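PppA (Pseudomonas aeruginosa, PDB 6JKV) probably dephosphorylates proteins at serine or threonine with the help of bound manganese, and is a key regulatory component of type VI secretion. Local coordinates at residues 55-61 and 121-127; 210-216 and 252-258. One frame throughout, in Å; residues are numbered along the deposited sequence.

Contact 1 (55-61 and 121-127); sequences GLWVVAD and STLVLLA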
loop_
_atom_site.group_PDB
_atom_site.type_symbol
_atom_site.label_atom_id
_atom_site.label_comp_id
_atom_site.label_asym_id
_atom_site.label_seq_id
_atom_site.Cartn_x
_atom_site.Cartn_y
_atom_site.Cartn_z
ATOM N N GLY A 55 0.530 11.991 9.553
ATOM C CA GLY A 55 0.888 10.628 9.989
ATOM C C GLY A 55 0.247 9.573 9.105
ATOM O O GLY A 55 -0.195 8.571 9.643
ATOM N N LEU A 56 0.200 9.801 7.793
ATOM C CA LEU A 56 -0.534 8.932 6.841
ATOM C C LEU A 56 0.364 8.577 5.665
ATOM O O LEU A 56 0.992 9.487 5.089
ATOM C CB LEU A 56 -1.789 9.639 6.329
ATOM C CG LEU A 56 -2.725 8.751 5.508
ATOM C CD1 LEU A 56 -3.186 7.552 6.318
ATOM C CD2 LEU A 56 -3.926 9.551 5.028
ATOM N N TRP A 57 0.402 7.292 5.328
ATOM C CA TRP A 57 1.157 6.771 4.163
ATOM C C TRP A 57 0.304 5.720 3.470
ATOM O O TRP A 57 -0.199 4.823 4.152
ATOM C CB TRP A 57 2.511 6.223 4.607
ATOM C CG TRP A 57 3.288 7.242 5.374
ATOM C CD1 TRP A 57 4.095 8.212 4.862
ATOM C CD2 TRP A 57 3.303 7.416 6.799
ATOM N NE1 TRP A 57 4.622 8.971 5.871
ATOM C CE2 TRP A 57 4.161 8.496 7.072
ATOM C CE3 TRP A 57 2.688 6.756 7.864
ATOM C CZ2 TRP A 57 4.423 8.928 8.372
ATOM C CZ3 TRP A 57 2.947 7.183 9.149
ATOM C CH2 TRP A 57 3.795 8.258 9.396
ATOM N N VAL A 58 0.141 5.860 2.161
ATOM C CA VAL A 58 -0.818 5.042 1.381
ATOM C C VAL A 58 -0.115 4.582 0.110
ATOM O O VAL A 58 0.596 5.391 -0.504
ATOM C CB VAL A 58 -2.105 5.829 1.070
ATOM C CG1 VAL A 58 -3.045 5.023 0.189
ATOM C CG2 VAL A 58 -2.814 6.280 2.342
ATOM N N VAL A 59 -0.322 3.320 -0.251
ATOM C CA VAL A 59 -0.049 2.794 -1.612
ATOM C C VAL A 59 -1.317 2.096 -2.114
ATOM O O VAL A 59 -1.903 1.316 -1.354
ATOM C CB VAL A 59 1.164 1.858 -1.616
ATOM C CG1 VAL A 59 1.324 1.167 -2.963
ATOM C CG2 VAL A 59 2.437 2.598 -1.229
ATOM N N ALA A 60 -1.718 2.382 -3.353
ATOM C CA ALA A 60 -2.923 1.808 -3.988
ATOM C C ALA A 60 -2.575 1.285 -5.382
ATOM O O ALA A 60 -2.077 2.067 -6.200
ATOM C CB ALA A 60 -4.020 2.846 -4.038
ATOM N N ASP A 61 -2.829 0.002 -5.626
ATOM C CA ASP A 61 -2.575 -0.649 -6.932
ATOM C C ASP A 61 -3.889 -0.686 -7.717
ATOM O O ASP A 61 -4.749 -1.526 -7.405
ATOM C CB ASP A 61 -1.985 -2.048 -6.754
ATOM C CG ASP A 61 -1.621 -2.708 -8.073
ATOM O OD1 ASP A 61 -2.069 -2.204 -9.124
ATOM O OD2 ASP A 61 -0.908 -3.730 -8.042
ATOM N N SER A 121 -9.082 -0.854 -7.201
ATOM C CA SER A 121 -7.704 -0.637 -6.727
ATOM C C SER A 121 -7.536 -1.309 -5.375
ATOM O O SER A 121 -8.454 -1.252 -4.547
ATOM C CB SER A 121 -7.359 0.829 -6.659
ATOM O OG SER A 121 -6.100 1.023 -6.027
ATOM N N THR A 122 -6.388 -1.940 -5.182
ATOM C CA THR A 122 -5.965 -2.409 -3.849
ATOM C C THR A 122 -5.667 -1.182 -2.987
ATOM O O THR A 122 -5.563 -0.042 -3.512
ATOM C CB THR A 122 -4.753 -3.337 -3.942
ATOM O OG1 THR A 122 -3.624 -2.472 -4.084
ATOM C CG2 THR A 122 -4.856 -4.316 -5.093
ATOM N N LEU A 123 -5.538 -1.408 -1.692
ATOM C CA LEU A 123 -5.091 -0.354 -0.768
ATOM C C LEU A 123 -4.238 -0.975 0.323
ATOM O O LEU A 123 -4.592 -2.047 0.799
ATOM C CB LEU A 123 -6.299 0.360 -0.163
ATOM C CG LEU A 123 -5.912 1.373 0.909
ATOM C CD1 LEU A 123 -6.494 2.737 0.601
ATOM C CD2 LEU A 123 -6.314 0.890 2.289
ATOM N N VAL A 124 -3.164 -0.288 0.692
ATOM C CA VAL A 124 -2.434 -0.523 1.964
ATOM C C VAL A 124 -2.079 0.851 2.521
ATOM O O VAL A 124 -1.524 1.678 1.774
ATOM C CB VAL A 124 -1.201 -1.429 1.772
ATOM C CG1 VAL A 124 -0.236 -0.891 0.735
ATOM C CG2 VAL A 124 -0.482 -1.666 3.087
ATOM N N LEU A 125 -2.442 1.108 3.769
ATOM C CA LEU A 125 -2.094 2.378 4.437
ATOM C C LEU A 125 -1.484 2.052 5.796
ATOM O O LEU A 125 -1.728 0.958 6.331
ATOM C CB LEU A 125 -3.309 3.314 4.520
ATOM C CG LEU A 125 -4.405 2.997 5.535
ATOM C CD1 LEU A 125 -4.117 3.626 6.891
ATOM C CD2 LEU A 125 -5.754 3.486 5.020
ATOM N N LEU A 126 -0.646 2.969 6.267
ATOM C CA LEU A 126 -0.154 3.009 7.659
ATOM C C LEU A 126 -0.450 4.405 8.205
ATOM O O LEU A 126 -0.124 5.389 7.530
ATOM C CB LEU A 126 1.340 2.683 7.682
ATOM C CG LEU A 126 2.048 2.908 9.014
ATOM C CD1 LEU A 126 1.747 1.765 9.970
ATOM C CD2 LEU A 126 3.548 3.073 8.815
ATOM N N ALA A 127 -1.086 4.476 9.367
ATOM C CA ALA A 127 -1.333 5.733 10.096
ATOM C C ALA A 127 -0.652 5.625 11.456
ATOM O O ALA A 127 -0.801 4.573 12.106
ATOM C CB ALA A 127 -2.810 5.976 10.235
#
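Thr122 OG1 has two polar partners: it accepts the N-H of Asp61 at 3.0 Å and is hydrogen-bonded to Ser141 OG. The residues belong to two neighbouring antiparallel strands in one sheet of the protein phosphatase 2C β-sandwich. Thr122 places OG1 between its own backbone N and carbonyl carbon (chi1 80°), which brings the hydroxyl over to the Asp61 N-H. Its backbone N returns a bond of 2.8 Å to Asp61 O, approaching from above the carbonyl plane. This pair of bonds holds the backbone of a metal ligand: Asp61 OD1 and OD2 each bind a different manganese, so the carboxylate bridges the pair, and Gly62 O is a further ligand of the ion on OD1. Next to it, Ser121 OG reaches forward to donate to the carbonyl oxygen of Thr122, in the carbonyl plane, and lies 3.4 Å from Ala60 CB.

Farther along, Val59 with Val124 and Trp57 with Leu126 are hydrogen-bonded pairs; Trp57 O takes the Leu126 N-H at 2.8 Å and also the CA-H of Leu125. Side chains alternate between the faces. Val58 CG2 packs beside Leu125 CB at 3.7 Å, while the side chains of Leu56 and Leu125 lie at an angle, their CD1 atoms touching; helix 89-114 covers this side through Leu96, which touches Leu56 and Leu125. Trp57, Val59, Val124 and Leu126 occupy the other face, where Val59 CB rests on Val124 CG1. With CG anti to the carbonyl carbon (chi1 -55°), the indole of Trp57 folds back along its strand, one face covered near the rim by Gly55 C. Leu126 CD2 reaches CE3 of that ring at 3.9 Å, and Leu126 O sits at the ring edge, near its plane, 3.1 Å from CE3.

Contact 2 (210-216 and 252-258); sequences LLCSDGL and DNITALV
Asp214 OD1 and Asp252 OD2 stand 2.9 Å apart because both bind the same manganese, with Asp61 OD2 as a third protein ligand: the acidic cluster of a protein phosphatase 2C metal centre. The side chains cross at about a right angle and their carboxylate planes lie 77° apart, each offering one oxygen to the ion. Their second oxygens are engaged elsewhere: Asp214 OD2 forms a salt bridge with Lys218, and Asp252 OD1 takes a weak bond from the N-H of Asn253.

Behind the ligands, Gly215, in the short, weakly bonded helix that starts at about Asp214, has no side chain, and the loop of Asp252 and Asn253 comes up against it, Gly215 CA lying 3.8 Å from Asp252 CB and 3.4 Å from Asn253 O. A water spans the same gap, donating to Gly215 O at 2.6 Å and accepting from Asp252 N. The amide of Asn253 leads away from the 210-216 segment to the backbone of Val37, Val43 and Glu45, tying down the loop that carries Asp252.

One layer farther out, Ser213 OG accepts the N-H of Thr255 at 3.3 Å, placed there by a chi1 of 65°; it is also hydrogen-bonded to Asp46 OD2, which Thr255 OG1 shares while also bonding to Ser35 OG. A weak Ser213 N-H bond to Thr255 O is the last backbone-to-backbone bond between the segments on the way to the metal. Beyond it, Leu211 and Leu257 form a regular antiparallel hydrogen-bonded pair. Leu216 CD1 meets Ile254 CD1 at 3.8 Å, and Leu210 CD1 touches Val258 CG2 at 3.9 Å; helix 222-229 covers Leu210, Leu216 and Val258. Leu211 and Leu257 point to the opposite face, onto Val59 of the other sheet. With the carboxylates of Asp61, Asp214 and Asp252 gathered round it, the manganese probably offsets their mutual repulsion, so this geometry probably relies on the bound metal.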
loop_
_atom_site.group_PDB
_atom_site.type_symbol
_atom_site.label_atom_id
_atom_site.label_comp_id
_atom_site.label_asym_id
_atom_site.label_seq_id
_atom_site.Cartn_x
_atom_site.Cartn_y
_atom_site.Cartn_z
ATOM N N LEU A 210 7.801 -0.565 5.077
ATOM C CA LEU A 210 7.704 -0.531 3.605
ATOM C C LEU A 210 6.262 -0.824 3.201
ATOM O O LEU A 210 5.760 -1.905 3.542
ATOM C CB LEU A 210 8.653 -1.567 3.000
ATOM C CG LEU A 210 8.418 -1.831 1.515
ATOM C CD1 LEU A 210 8.891 -0.644 0.692
ATOM C CD2 LEU A 210 9.101 -3.112 1.070
ATOM N N LEU A 211 5.644 0.136 2.523
ATOM C CA LEU A 211 4.385 -0.054 1.773
ATOM C C LEU A 211 4.758 -0.228 0.299
ATOM O O LEU A 211 5.567 0.579 -0.234
ATOM C CB LEU A 211 3.477 1.161 1.971
ATOM C CG LEU A 211 2.976 1.415 3.393
ATOM C CD1 LEU A 211 4.021 2.106 4.261
ATOM C CD2 LEU A 211 1.709 2.263 3.346
ATOM N N CYS A 212 4.208 -1.244 -0.357
ATOM C CA CYS A 212 4.566 -1.502 -1.768
ATOM C C CYS A 212 3.415 -2.176 -2.503
ATOM O O CYS A 212 2.551 -2.810 -1.863
ATOM C CB CYS A 212 5.848 -2.325 -1.880
ATOM S SG CYS A 212 5.726 -4.046 -1.323
ATOM N N SER A 213 3.404 -1.994 -3.817
ATOM C CA SER A 213 2.536 -2.751 -4.733
ATOM C C SER A 213 3.234 -4.067 -5.051
ATOM O O SER A 213 4.452 -4.177 -4.790
ATOM C CB SER A 213 2.215 -1.960 -5.965
ATOM O OG SER A 213 3.380 -1.705 -6.740
ATOM N N ASP A 214 2.487 -5.025 -5.593
ATOM C CA ASP A 214 3.006 -6.386 -5.878
ATOM C C ASP A 214 4.151 -6.303 -6.895
ATOM O O ASP A 214 4.964 -7.227 -6.937
ATOM C CB ASP A 214 1.890 -7.324 -6.337
ATOM C CG ASP A 214 1.159 -6.851 -7.581
ATOM O OD1 ASP A 214 1.301 -5.658 -7.935
ATOM O OD2 ASP A 214 0.457 -7.678 -8.186
ATOM N N GLY A 215 4.229 -5.217 -7.668
ATOM C CA GLY A 215 5.296 -5.012 -8.662
ATOM C C GLY A 215 6.685 -5.084 -8.056
ATOM O O GLY A 215 7.621 -5.482 -8.790
ATOM N N LEU A 216 6.830 -4.740 -6.773
ATOM C CA LEU A 216 8.142 -4.808 -6.078
ATOM C C LEU A 216 8.415 -6.240 -5.613
ATOM O O LEU A 216 9.480 -6.792 -6.000
ATOM C CB LEU A 216 8.175 -3.828 -4.905
ATOM C CG LEU A 216 9.425 -3.904 -4.030
ATOM C CD1 LEU A 216 10.691 -3.650 -4.846
ATOM C CD2 LEU A 216 9.326 -2.922 -2.883
ATOM N N ASP A 252 5.403 -5.259 -13.870
ATOM C CA ASP A 252 4.242 -4.512 -13.322
ATOM C C ASP A 252 4.676 -3.090 -12.946
ATOM O O ASP A 252 5.892 -2.849 -12.806
ATOM C CB ASP A 252 3.658 -5.245 -12.109
ATOM C CG ASP A 252 2.249 -4.811 -11.740
ATOM O OD1 ASP A 252 1.709 -3.912 -12.419
ATOM O OD2 ASP A 252 1.707 -5.371 -10.776
ATOM N N ASN A 253 3.708 -2.181 -12.800
ATOM C CA ASN A 253 3.913 -0.886 -12.107
ATOM C C ASN A 253 4.553 -1.219 -10.760
ATOM O O ASN A 253 4.079 -2.147 -10.088
ATOM C CB ASN A 253 2.614 -0.110 -11.896
ATOM C CG ASN A 253 1.846 0.162 -13.176
ATOM O OD1 ASN A 253 0.636 0.381 -13.132
ATOM N ND2 ASN A 253 2.534 0.176 -14.309
ATOM N N ILE A 254 5.609 -0.510 -10.389
ATOM C CA ILE A 254 6.364 -0.804 -9.146
ATOM C C ILE A 254 6.391 0.471 -8.316
ATOM O O ILE A 254 6.898 1.484 -8.814
ATOM C CB ILE A 254 7.772 -1.349 -9.455
ATOM C CG1 ILE A 254 8.604 -1.457 -8.178
ATOM C CG2 ILE A 254 8.470 -0.527 -10.527
ATOM C CD1 ILE A 254 9.760 -2.427 -8.295
ATOM N N THR A 255 5.828 0.407 -7.110
ATOM C CA THR A 255 5.793 1.547 -6.171
ATOM C C THR A 255 6.356 1.096 -4.825
ATOM O O THR A 255 6.023 -0.021 -4.381
ATOM C CB THR A 255 4.375 2.105 -6.024
ATOM O OG1 THR A 255 3.896 2.413 -7.332
ATOM C CG2 THR A 255 4.334 3.340 -5.146
ATOM N N ALA A 256 7.181 1.942 -4.217
ATOM C CA ALA A 256 7.757 1.711 -2.881
ATOM C C ALA A 256 7.621 2.996 -2.072
ATOM O O ALA A 256 7.868 4.091 -2.614
ATOM C CB ALA A 256 9.195 1.261 -2.991
ATOM N N LEU A 257 7.190 2.845 -0.827
ATOM C CA LEU A 257 7.078 3.955 0.145
ATOM C C LEU A 257 7.682 3.472 1.459
ATOM O O LEU A 257 7.208 2.443 1.994
ATOM C CB LEU A 257 5.607 4.342 0.296
ATOM C CG LEU A 257 5.344 5.747 0.824
ATOM C CD1 LEU A 257 4.017 6.291 0.296
ATOM C CD2 LEU A 257 5.358 5.729 2.342
ATOM N N VAL A 258 8.715 4.168 1.932
ATOM C CA VAL A 258 9.458 3.778 3.159
ATOM C C VAL A 258 9.216 4.840 4.226
ATOM O O VAL A 258 9.277 6.041 3.910
ATOM C CB VAL A 258 10.954 3.539 2.886
ATOM C CG1 VAL A 258 11.764 3.484 4.179
ATOM C CG2 VAL A 258 11.138 2.261 2.089
HETATM O O HOH W 1 7.444 -5.100 -11.404
#

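Overall arrangement
Each contact is a buried antiparallel pair within one sheet, contact 1 in one sheet of the sandwich and contact 2 in the other, their centres about 11 Å apart. Contact 1 lies nearer the centre of the chain and stays strand-like along most of its length; in contact 2 the strands give way to a loop and a short helix, and a water joins in. The sheets meet face to face, with Leu211 CD2 packed 3.3 Å from Trp57 O and Leu257 CD1 against Val58 O. Outer faces are covered by different helices, 89-114 and 69-82 for contact 1, 222-229 and 234-247 for contact 2. At one end apolar packing yields to carboxylates, contact 1 supplying the residue that bridges both ions and contact 2 two ligands of just one.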